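PDB 3LKB: probable branched-chain amino acid ABC transporter, amino acid binding protein from Thermus thermophilus, which binds valine, probably takes related branched-chain amino acids too, and probably delivers them to a membrane-embedded ABC transporter for uptake. Local coordinates for residues A[121-124]-A[128-131]; A[258-263]-A[366-371]; A[294-299]-A[321-326]; A[341-346]-A[351-356]. The protein carries 2 engineered substitutions. All blocks are in the same frame, centred on the assembly; numbering follows the deposited sequence.

Contact 1 (A[121-124]-A[128-131]); sequences LPTT and EQVV
The chain runs into Thr124 and passes through Ser125 into helix 126-140, which carries Glu128 and Gln129, so that Thr124 CA and Glu128 CA come within 6.4 Å of each other. The one hydrogen bond across this corner is given by an amide to a hydroxyl: Gln129 NE2 reaches Thr124 OG1 at 3.1 Å. It is nearly straight (172° at the hydrogen), and OG1 lies almost in the amide plane, so a proper N-H points at it. Gln129 suits the place because its chain, extended beyond CG, is long enough to reach back to the strand end. Its amide is held at both ends, since OE1 accepts from His231 N, and this fixes the flip of the group. Thr124 OG1, set between its own backbone N and carbonyl carbon (chi1 60°), also bonds to Ser254 OG. The same rotamer turns the methyl CG2 toward Glu128, where OE1 lies 4.0 Å away. That touch is merely van der Waals; the carboxylate is held through OE2, by a salt bridge with Arg379 and a bond from Ser375 N. All four touching residues are buried, so these partners matter for polar groups cut off from water. Such a strand end passing directly into the first helix of the next lobe is typical of the interlobe crossings in the hinge of two-lobed periplasmic binding proteins.

Contact 2 (A[258-263]-A[366-371]); sequences AHEDTP and FVPVTE
Glu260 OE1 is gripped by two groups, Arg357 NH2 through a salt bridge and Met257 N through a hydrogen bond, while its sister oxygen OE2 lies 4.3 Å from Pro368 CG across the contact. The contact thus joins the loop between strand 250-253 and helix 263-274 to strand 365-368, which with strand 357-362 forms a beta-hairpin at one side of the mixed sheet of seven strands. A glutamate has the length this loop needs, for its nearly extended chain carries the carboxylate over to Arg357 on the hairpin. Pro368 offers its ring as a compact apolar surface near that carboxylate, and it also packs on Arg357. Two residues earlier, at Phe366, the aromatic ring leads away from the loop and meets Trp251 and Phe249 instead, so that it is the backbone of Phe366 that faces the other segment. His259 meets that backbone: its chi1 of 68° brings CE1 up to the Phe366 carbonyl. The ring meets the carbonyl by its edge and with the oxygen near its plane, and not with a nitrogen but with carbon CE1, 3.0 Å from Phe366 O.

Contact 3 (A[294-299]-A[321-326]); sequences AAIAVE and VGMNGP. Engineered in segment 294-299: Ala295 (natural residue Ser).
An inverse gamma turn centred on Met323 lies just beyond helix 313-321, and it sends the methionine side chain out to meet Ile296 and Glu299 on one flank of helix 285-308. The backbones stay well apart, with Glu299 CA and Met323 CA 9.6 Å from each other, so a long, flexible, unbranched side chain is needed to span the gap. Met323 does this with CG anti to its backbone N (chi1 -160°) and an extended chain as far as the sulfur; the bend at the last torsion, chi3 -91°, then lays the terminal methyl against the helix. CE touches Glu299 CG at 3.9 Å and lies 4.3 Å from Ile296 O. The sulfur has its own apolar neighbour, the branch methyl CG2 of Ile296, at 4.4 Å from SD. Glu299 takes part through its aliphatic portion: its chain is bent at chi2 (74°), and the carboxylate is paired through OE2 with Arg302 and Arg303 in salt bridges, while CG supplies apolar surface. No polar bond crosses the contact. Ile296 also packs on Ile343 in the sodium-binding loop, just before Asp344, whereas other residues of this helix lie on Tyr34 of helix 21-41 and Leu10 of strand 6-14; the methionine turn therefore packs onto a helix that also meets a helix and a strand from the beginning of the chain.

Contact 4 (A[341-346]-A[351-356]); sequences VEIDFT and TGAEGL. With NA (sodium ion), chain E.
Gly352 lies at the heart of the contact, pressed by Phe345 and turned so that its carbonyl oxygen faces a sodium ion. With no side chain on the glycine, the phenyl group can come close to the main chain, CE1 of Phe345 lying 3.2 Å from Gly352 N. The same ring also meets Phe120 edge-to-face and packs on Ile296, so an aromatic residue serves here as a wide hydrophobic backing to a polar site. The sodium has five ligands, all oxygens: Gly352 O at 2.5 Å, Thr351 O, water 2 and two atoms of Asp344. Asp344 chelates the ion, with its own carbonyl O 2.2 Å from the sodium. Its carboxylate OD1 binds the sodium as well, at 2.4 Å. A chi1 of 60° folds the carboxylate back beside that carbonyl, which allows both bonds. Both segments belong to one long loop ahead of strand 357-362, and the metal clasps the loop where the chain probably runs on toward the hinge, as in other two-lobed binding proteins. Glu354 stands in the second shell, its bent chain bringing OE1 to 3.4 Å from Asp344 OD1. Two acceptors so near each other would be unfavourable alone, and the sodium charge probably eases their closeness. Water 1 helps as well, donating to Glu354 OE2 at 2.8 Å and to Asp344 OD2 while accepting from Val341 N. Beside the site, Ile343 CD1 touches Ala353 CB, and Ala353 CA makes a C-H...O contact with Glu342 O at 3.3 Å.

Following the chain from the N terminus, contact 1 comes first and closes a tight turn between strand 121-123 and helix 126-140. Contact 2 then opens at 258-263 and shuts only at 366-371, making the long loop that encloses contacts 3 and 4, which follow one another without crossing. Contact 3 brings the turn after helix 313-321 back to helix 285-308, and contact 4 folds the succeeding loop round sodium. Contacts 1, 3 and 4 touch: Leu121 O and Pro122 O probably accept bonds from Gly352 N and Ala353 N, Pro122 packs on Ile296, and Met323 O probably accepts from Phe345 N. Contact 2 touches none of them.

Contact 1 (A[121-124]-A[128-131])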
loop_
_atom_site.group_PDB
_atom_site.type_symbol
_atom_site.label_atom_id
_atom_site.label_comp_id
_atom_site.label_asym_id
_atom_site.label_seq_id
_atom_site.Cartn_x
_atom_site.Cartn_y
_atom_site.Cartn_z
ATOM N N LEU A 121 -1.680 10.326 23.473
ATOM C CA LEU A 121 -2.001 8.995 22.999
ATOM C C LEU A 121 -3.518 8.828 22.988
ATOM O O LEU A 121 -4.159 9.062 24.014
ATOM C CB LEU A 121 -1.366 7.984 23.949
ATOM C CG LEU A 121 -0.047 7.377 23.498
ATOM C CD1 LEU A 121 0.784 8.337 22.694
ATOM C CD2 LEU A 121 0.756 6.799 24.633
ATOM N N PRO A 122 -4.103 8.469 21.827
ATOM C CA PRO A 122 -5.549 8.308 21.775
ATOM C C PRO A 122 -5.987 7.099 22.576
ATOM O O PRO A 122 -7.058 7.141 23.146
ATOM C CB PRO A 122 -5.837 8.081 20.281
ATOM C CG PRO A 122 -4.736 8.649 19.582
ATOM C CD PRO A 122 -3.519 8.390 20.476
ATOM N N THR A 123 -5.153 6.051 22.648
ATOM C CA THR A 123 -5.541 4.831 23.391
ATOM C C THR A 123 -4.448 4.228 24.258
ATOM O O THR A 123 -3.343 4.734 24.332
ATOM C CB THR A 123 -6.084 3.696 22.470
ATOM O OG1 THR A 123 -4.997 3.013 21.815
ATOM C CG2 THR A 123 -7.096 4.202 21.448
ATOM N N THR A 124 -4.750 3.100 24.882
ATOM C CA THR A 124 -3.751 2.377 25.668
ATOM C C THR A 124 -2.437 2.129 24.927
ATOM O O THR A 124 -2.388 2.129 23.694
ATOM C CB THR A 124 -4.285 1.018 26.146
ATOM O OG1 THR A 124 -4.647 0.204 25.002
ATOM C CG2 THR A 124 -5.477 1.236 27.099
ATOM N N GLU A 128 0.860 -1.583 28.117
ATOM C CA GLU A 128 -0.329 -2.013 28.861
ATOM C C GLU A 128 -0.976 -3.225 28.181
ATOM O O GLU A 128 -1.349 -4.186 28.844
ATOM C CB GLU A 128 -1.349 -0.864 29.000
ATOM C CG GLU A 128 -2.507 -1.170 29.934
ATOM C CD GLU A 128 -3.133 0.045 30.608
ATOM O OE1 GLU A 128 -2.918 1.230 30.201
ATOM O OE2 GLU A 128 -3.851 -0.187 31.588
ATOM N N GLN A 129 -1.127 -3.139 26.865
ATOM C CA GLN A 129 -1.661 -4.202 26.012
ATOM C C GLN A 129 -0.906 -5.490 26.255
ATOM O O GLN A 129 -1.505 -6.505 26.566
ATOM C CB GLN A 129 -1.579 -3.773 24.496
ATOM C CG GLN A 129 -2.562 -2.655 24.174
ATOM C CD GLN A 129 -2.304 -1.981 22.856
ATOM O OE1 GLN A 129 -1.641 -2.508 21.960
ATOM N NE2 GLN A 129 -2.801 -0.787 22.742
ATOM N N VAL A 130 0.402 -5.460 26.124
ATOM C CA VAL A 130 1.209 -6.623 26.289
ATOM C C VAL A 130 1.163 -7.203 27.716
ATOM O O VAL A 130 1.000 -8.367 27.863
ATOM C CB VAL A 130 2.668 -6.442 25.778
ATOM C CG1 VAL A 130 3.531 -7.439 26.304
ATOM C CG2 VAL A 130 2.741 -6.463 24.369
ATOM N N VAL A 131 1.259 -6.357 28.725
ATOM C CA VAL A 131 1.061 -6.727 30.100
ATOM C C VAL A 131 -0.360 -7.266 30.368
ATOM O O VAL A 131 -0.530 -8.166 31.107
ATOM C CB VAL A 131 1.425 -5.556 31.068
ATOM C CG1 VAL A 131 1.123 -5.853 32.437
ATOM C CG2 VAL A 131 2.791 -5.143 30.913
#

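Contact 2 (A[258-263]-A[366-371])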
loop_
_atom_site.group_PDB
_atom_site.type_symbol
_atom_site.label_atom_id
_atom_site.label_comp_id
_atom_site.label_asym_id
_atom_site.label_seq_id
_atom_site.Cartn_x
_atom_site.Cartn_y
_atom_site.Cartn_z
ATOM N N ALA A 258 -16.086 -3.779 14.230
ATOM C CA ALA A 258 -16.968 -3.442 13.135
ATOM C C ALA A 258 -18.387 -4.018 13.322
ATOM O O ALA A 258 -19.355 -3.484 12.750
ATOM C CB ALA A 258 -16.365 -3.934 11.827
ATOM N N HIS A 259 -18.515 -5.053 14.145
ATOM C CA HIS A 259 -19.794 -5.700 14.300
ATOM C C HIS A 259 -20.515 -5.247 15.535
ATOM O O HIS A 259 -21.617 -5.694 15.786
ATOM C CB HIS A 259 -19.663 -7.236 14.267
ATOM C CG HIS A 259 -18.941 -7.810 15.447
ATOM N ND1 HIS A 259 -17.582 -8.068 15.438
ATOM C CD2 HIS A 259 -19.390 -8.199 16.668
ATOM C CE1 HIS A 259 -17.228 -8.583 16.605
ATOM N NE2 HIS A 259 -18.303 -8.677 17.365
ATOM N N GLU A 260 -19.922 -4.367 16.320
ATOM C CA GLU A 260 -20.662 -3.812 17.469
ATOM C C GLU A 260 -21.469 -2.534 17.126
ATOM O O GLU A 260 -21.261 -1.878 16.084
ATOM C CB GLU A 260 -19.728 -3.603 18.664
ATOM C CG GLU A 260 -19.091 -4.874 19.183
ATOM C CD GLU A 260 -17.940 -4.607 20.158
ATOM O OE1 GLU A 260 -16.816 -4.259 19.696
ATOM O OE2 GLU A 260 -18.159 -4.779 21.398
ATOM N N ASP A 261 -22.404 -2.181 18.002
ATOM C CA ASP A 261 -23.309 -1.048 17.731
ATOM C C ASP A 261 -22.976 0.225 18.501
ATOM O O ASP A 261 -23.133 0.265 19.722
ATOM C CB ASP A 261 -24.763 -1.488 17.968
ATOM C CG ASP A 261 -25.203 -2.617 16.998
ATOM O OD1 ASP A 261 -24.757 -2.627 15.815
ATOM O OD2 ASP A 261 -26.014 -3.490 17.413
ATOM N N THR A 262 -22.613 1.275 17.754
ATOM C CA THR A 262 -21.970 2.501 18.230
ATOM C C THR A 262 -22.220 3.542 17.147
ATOM O O THR A 262 -22.165 3.218 15.958
ATOM C CB THR A 262 -20.415 2.306 18.258
ATOM O OG1 THR A 262 -20.004 1.582 19.428
ATOM C CG2 THR A 262 -19.694 3.597 18.171
ATOM N N PRO A 263 -22.498 4.806 17.537
ATOM C CA PRO A 263 -22.570 5.846 16.528
ATOM C C PRO A 263 -21.274 6.025 15.734
ATOM O O PRO A 263 -21.319 6.436 14.555
ATOM C CB PRO A 263 -22.910 7.129 17.336
ATOM C CG PRO A 263 -22.885 6.758 18.800
ATOM C CD PRO A 263 -23.027 5.254 18.844
ATOM N N PHE A 366 -13.333 -11.313 15.506
ATOM C CA PHE A 366 -12.934 -11.057 16.916
ATOM C C PHE A 366 -14.072 -10.796 17.932
ATOM O O PHE A 366 -14.811 -9.845 17.798
ATOM C CB PHE A 366 -11.880 -9.961 16.985
ATOM C CG PHE A 366 -10.527 -10.447 16.605
ATOM C CD1 PHE A 366 -9.730 -11.128 17.553
ATOM C CD2 PHE A 366 -10.050 -10.307 15.302
ATOM C CE1 PHE A 366 -8.477 -11.626 17.218
ATOM C CE2 PHE A 366 -8.763 -10.782 14.968
ATOM C CZ PHE A 366 -7.973 -11.467 15.928
ATOM N N VAL A 367 -14.190 -11.650 18.942
ATOM C CA VAL A 367 -15.269 -11.615 19.912
ATOM C C VAL A 367 -14.668 -11.183 21.254
ATOM O O VAL A 367 -13.670 -11.733 21.679
ATOM C CB VAL A 367 -15.825 -13.047 20.137
ATOM C CG1 VAL A 367 -16.771 -13.074 21.293
ATOM C CG2 VAL A 367 -16.474 -13.591 18.855
ATOM N N PRO A 368 -15.288 -10.204 21.931
ATOM C CA PRO A 368 -14.745 -9.823 23.254
ATOM C C PRO A 368 -14.900 -10.924 24.283
ATOM O O PRO A 368 -16.005 -11.428 24.493
ATOM C CB PRO A 368 -15.599 -8.612 23.677
ATOM C CG PRO A 368 -16.799 -8.624 22.748
ATOM C CD PRO A 368 -16.305 -9.246 21.443
ATOM N N VAL A 369 -13.799 -11.308 24.904
ATOM C CA VAL A 369 -13.853 -12.221 26.020
ATOM C C VAL A 369 -13.534 -11.485 27.341
ATOM O O VAL A 369 -13.245 -12.134 28.340
ATOM C CB VAL A 369 -12.907 -13.431 25.822
ATOM C CG1 VAL A 369 -13.367 -14.293 24.677
ATOM C CG2 VAL A 369 -11.452 -12.984 25.612
ATOM N N THR A 370 -13.542 -10.144 27.333
ATOM C CA THR A 370 -13.511 -9.364 28.595
ATOM C C THR A 370 -14.407 -8.102 28.527
ATOM O O THR A 370 -14.927 -7.728 27.463
ATOM C CB THR A 370 -12.057 -8.954 29.103
ATOM O OG1 THR A 370 -11.435 -8.072 28.176
ATOM C CG2 THR A 370 -11.154 -10.114 29.336
ATOM N N GLU A 371 -14.625 -7.504 29.690
ATOM C CA GLU A 371 -15.126 -6.150 29.827
ATOM C C GLU A 371 -13.938 -5.168 29.707
ATOM O O GLU A 371 -12.780 -5.578 29.847
ATOM C CB GLU A 371 -15.766 -6.053 31.198
ATOM C CG GLU A 371 -17.279 -6.062 31.188
ATOM C CD GLU A 371 -17.828 -4.609 31.221
ATOM O OE1 GLU A 371 -17.042 -3.656 31.569
ATOM O OE2 GLU A 371 -19.030 -4.412 30.897
#

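Contact 3 (A[294-299]-A[321-326])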
loop_
_atom_site.group_PDB
_atom_site.type_symbol
_atom_site.label_atom_id
_atom_site.label_comp_id
_atom_site.label_asym_id
_atom_site.label_seq_id
_atom_site.Cartn_x
_atom_site.Cartn_y
_atom_site.Cartn_z
ATOM N N ALA A 294 -8.129 11.623 13.818
ATOM C CA ALA A 294 -8.600 12.817 13.118
ATOM C C ALA A 294 -9.786 13.455 13.865
ATOM O O ALA A 294 -9.880 14.687 13.964
ATOM C CB ALA A 294 -9.021 12.473 11.718
ATOM N N ALA A 295 -10.689 12.614 14.373
ATOM C CA ALA A 295 -11.833 13.107 15.159
ATOM C C ALA A 295 -11.392 13.881 16.401
ATOM O O ALA A 295 -11.950 14.932 16.691
ATOM C CB ALA A 295 -12.767 11.956 15.554
ATOM N N ILE A 296 -10.373 13.388 17.111
ATOM C CA ILE A 296 -9.863 14.098 18.275
ATOM C C ILE A 296 -9.368 15.497 17.861
ATOM O O ILE A 296 -9.797 16.508 18.464
ATOM C CB ILE A 296 -8.805 13.308 19.058
ATOM C CG1 ILE A 296 -9.420 12.010 19.577
ATOM C CG2 ILE A 296 -8.232 14.168 20.250
ATOM C CD1 ILE A 296 -8.495 11.093 20.400
ATOM N N ALA A 297 -8.542 15.539 16.802
ATOM C CA ALA A 297 -7.971 16.780 16.239
ATOM C C ALA A 297 -9.072 17.710 15.822
ATOM O O ALA A 297 -9.098 18.852 16.228
ATOM C CB ALA A 297 -7.074 16.481 15.048
ATOM N N VAL A 298 -9.996 17.220 15.015
ATOM C CA VAL A 298 -11.070 18.061 14.604
ATOM C C VAL A 298 -11.903 18.506 15.832
ATOM O O VAL A 298 -12.323 19.667 15.933
ATOM C CB VAL A 298 -11.935 17.411 13.512
ATOM C CG1 VAL A 298 -13.221 18.263 13.270
ATOM C CG2 VAL A 298 -11.102 17.238 12.250
ATOM N N GLU A 299 -12.131 17.640 16.793
ATOM C CA GLU A 299 -12.894 18.166 17.948
ATOM C C GLU A 299 -12.124 19.220 18.766
ATOM O O GLU A 299 -12.714 20.129 19.301
ATOM C CB GLU A 299 -13.453 17.027 18.815
ATOM C CG GLU A 299 -14.057 17.442 20.194
ATOM C CD GLU A 299 -15.418 18.122 20.105
ATOM O OE1 GLU A 299 -15.907 18.283 18.976
ATOM O OE2 GLU A 299 -16.009 18.495 21.165
ATOM N N VAL A 321 -6.515 19.639 26.908
ATOM C CA VAL A 321 -6.307 19.432 28.354
ATOM C C VAL A 321 -7.529 19.804 29.166
ATOM O O VAL A 321 -7.574 19.526 30.357
ATOM C CB VAL A 321 -5.054 20.187 28.943
ATOM C CG1 VAL A 321 -3.766 19.798 28.229
ATOM C CG2 VAL A 321 -5.209 21.693 28.852
ATOM N N GLY A 322 -8.500 20.454 28.538
ATOM C CA GLY A 322 -9.826 20.629 29.139
ATOM C C GLY A 322 -10.839 19.547 28.744
ATOM O O GLY A 322 -12.023 19.627 29.128
ATOM N N MET A 323 -10.395 18.549 27.964
ATOM C CA MET A 323 -11.276 17.482 27.427
ATOM C C MET A 323 -11.428 16.363 28.458
ATOM O O MET A 323 -10.903 15.246 28.267
ATOM C CB MET A 323 -10.678 16.946 26.122
ATOM C CG MET A 323 -11.592 16.195 25.135
ATOM S SD MET A 323 -10.650 15.678 23.608
ATOM C CE MET A 323 -10.927 17.077 22.568
ATOM N N ASN A 324 -12.115 16.671 29.568
ATOM C CA ASN A 324 -12.319 15.713 30.659
ATOM C C ASN A 324 -13.615 15.881 31.433
ATOM O O ASN A 324 -14.333 16.886 31.290
ATOM C CB ASN A 324 -11.146 15.754 31.638
ATOM C CG ASN A 324 -10.809 17.161 32.061
ATOM O OD1 ASN A 324 -11.587 17.821 32.754
ATOM N ND2 ASN A 324 -9.669 17.630 31.650
ATOM N N GLY A 325 -13.919 14.879 32.251
ATOM C CA GLY A 325 -15.199 14.845 32.984
ATOM C C GLY A 325 -16.390 14.824 32.047
ATOM O O GLY A 325 -16.406 14.089 31.075
ATOM N N PRO A 326 -17.419 15.606 32.362
ATOM C CA PRO A 326 -18.596 15.816 31.506
ATOM C C PRO A 326 -18.225 16.526 30.199
ATOM O O PRO A 326 -19.058 16.649 29.314
ATOM C CB PRO A 326 -19.479 16.797 32.328
ATOM C CG PRO A 326 -18.887 16.849 33.679
ATOM C CD PRO A 326 -17.500 16.324 33.647
#

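Contact 4 (A[341-346]-A[351-356])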
loop_
_atom_site.group_PDB
_atom_site.type_symbol
_atom_site.label_atom_id
_atom_site.label_comp_id
_atom_site.label_asym_id
_atom_site.label_seq_id
_atom_site.Cartn_x
_atom_site.Cartn_y
_atom_site.Cartn_z
ATOM N N VAL A 341 -14.763 7.474 31.192
ATOM C CA VAL A 341 -15.311 7.981 29.940
ATOM C C VAL A 341 -14.372 7.601 28.807
ATOM O O VAL A 341 -13.305 7.034 29.060
ATOM C CB VAL A 341 -15.570 9.519 29.994
ATOM C CG1 VAL A 341 -16.922 9.803 30.674
ATOM C CG2 VAL A 341 -14.465 10.228 30.745
ATOM N N GLU A 342 -14.770 7.903 27.568
ATOM C CA GLU A 342 -14.039 7.460 26.395
ATOM C C GLU A 342 -12.760 8.278 26.198
ATOM O O GLU A 342 -11.688 7.845 26.593
ATOM C CB GLU A 342 -14.912 7.498 25.148
ATOM C CG GLU A 342 -14.325 6.747 23.941
ATOM C CD GLU A 342 -15.147 6.973 22.656
ATOM O OE1 GLU A 342 -16.345 7.378 22.770
ATOM O OE2 GLU A 342 -14.603 6.745 21.532
ATOM N N ILE A 343 -12.855 9.447 25.596
ATOM C CA ILE A 343 -11.635 10.215 25.375
ATOM C C ILE A 343 -11.481 11.356 26.375
ATOM O O ILE A 343 -12.183 12.334 26.290
ATOM C CB ILE A 343 -11.550 10.788 23.933
ATOM C CG1 ILE A 343 -11.826 9.705 22.880
ATOM C CG2 ILE A 343 -10.198 11.432 23.717
ATOM C CD1 ILE A 343 -10.801 8.545 22.896
ATOM N N ASP A 344 -10.551 11.227 27.300
ATOM C CA ASP A 344 -10.311 12.263 28.275
ATOM C C ASP A 344 -8.824 12.461 28.532
ATOM O O ASP A 344 -8.067 11.471 28.695
ATOM C CB ASP A 344 -11.126 12.064 29.592
ATOM C CG ASP A 344 -10.817 10.746 30.317
ATOM O OD1 ASP A 344 -10.245 9.769 29.733
ATOM O OD2 ASP A 344 -11.163 10.677 31.516
ATOM N N PHE A 345 -8.418 13.740 28.494
ATOM C CA PHE A 345 -7.056 14.154 28.733
ATOM C C PHE A 345 -7.030 15.255 29.802
ATOM O O PHE A 345 -8.012 15.959 30.003
ATOM C CB PHE A 345 -6.473 14.771 27.456
ATOM C CG PHE A 345 -6.396 13.830 26.275
ATOM C CD1 PHE A 345 -5.503 12.777 26.270
ATOM C CD2 PHE A 345 -7.193 14.031 25.160
ATOM C CE1 PHE A 345 -5.417 11.917 25.192
ATOM C CE2 PHE A 345 -7.106 13.155 24.050
ATOM C CZ PHE A 345 -6.212 12.125 24.075
ATOM N N THR A 346 -5.894 15.391 30.473
ATOM C CA THR A 346 -5.635 16.526 31.294
ATOM C C THR A 346 -4.165 16.820 31.082
ATOM O O THR A 346 -3.463 16.039 30.434
ATOM C CB THR A 346 -5.793 16.225 32.817
ATOM O OG1 THR A 346 -4.733 15.346 33.240
ATOM C CG2 THR A 346 -7.194 15.681 33.182
ATOM N N THR A 351 -3.317 9.901 28.101
ATOM C CA THR A 351 -3.847 8.739 27.405
ATOM C C THR A 351 -5.328 8.893 27.275
ATOM O O THR A 351 -5.977 9.049 28.277
ATOM C CB THR A 351 -3.560 7.419 28.171
ATOM O OG1 THR A 351 -2.147 7.211 28.178
ATOM C CG2 THR A 351 -4.190 6.263 27.446
ATOM N N GLY A 352 -5.881 8.825 26.064
ATOM C CA GLY A 352 -7.310 9.113 25.886
ATOM C C GLY A 352 -8.251 8.026 26.421
ATOM O O GLY A 352 -8.794 8.155 27.506
ATOM N N ALA A 353 -8.402 6.955 25.668
ATOM C CA ALA A 353 -9.121 5.791 26.107
ATOM C C ALA A 353 -8.200 4.872 26.909
ATOM O O ALA A 353 -7.451 4.077 26.348
ATOM C CB ALA A 353 -9.639 5.050 24.885
ATOM N N GLU A 354 -8.279 4.960 28.224
ATOM C CA GLU A 354 -7.406 4.187 29.086
ATOM C C GLU A 354 -7.822 2.696 29.237
ATOM O O GLU A 354 -7.051 1.879 29.755
ATOM C CB GLU A 354 -7.238 4.909 30.448
ATOM C CG GLU A 354 -8.416 4.828 31.437
ATOM C CD GLU A 354 -9.727 5.544 30.998
ATOM O OE1 GLU A 354 -9.722 6.375 30.034
ATOM O OE2 GLU A 354 -10.763 5.265 31.668
ATOM N N GLY A 355 -9.030 2.346 28.814
ATOM C CA GLY A 355 -9.455 0.946 28.833
ATOM C C GLY A 355 -9.150 0.185 27.548
ATOM O O GLY A 355 -8.994 0.769 26.444
ATOM N N LEU A 356 -9.043 -1.133 27.699
ATOM C CA LEU A 356 -8.827 -2.038 26.584
ATOM C C LEU A 356 -9.580 -3.313 26.925
ATOM O O LEU A 356 -10.062 -3.451 28.061
ATOM C CB LEU A 356 -7.325 -2.293 26.323
ATOM C CG LEU A 356 -6.427 -2.708 27.495
ATOM C CD1 LEU A 356 -6.802 -4.035 28.026
ATOM C CD2 LEU A 356 -4.995 -2.751 27.050
HETATM NA NA NA E . -7.864 9.385 29.433
HETATM O O HOH W 1 -11.935 7.702 32.260
HETATM O O HOH W 2 -7.610 8.749 31.631
#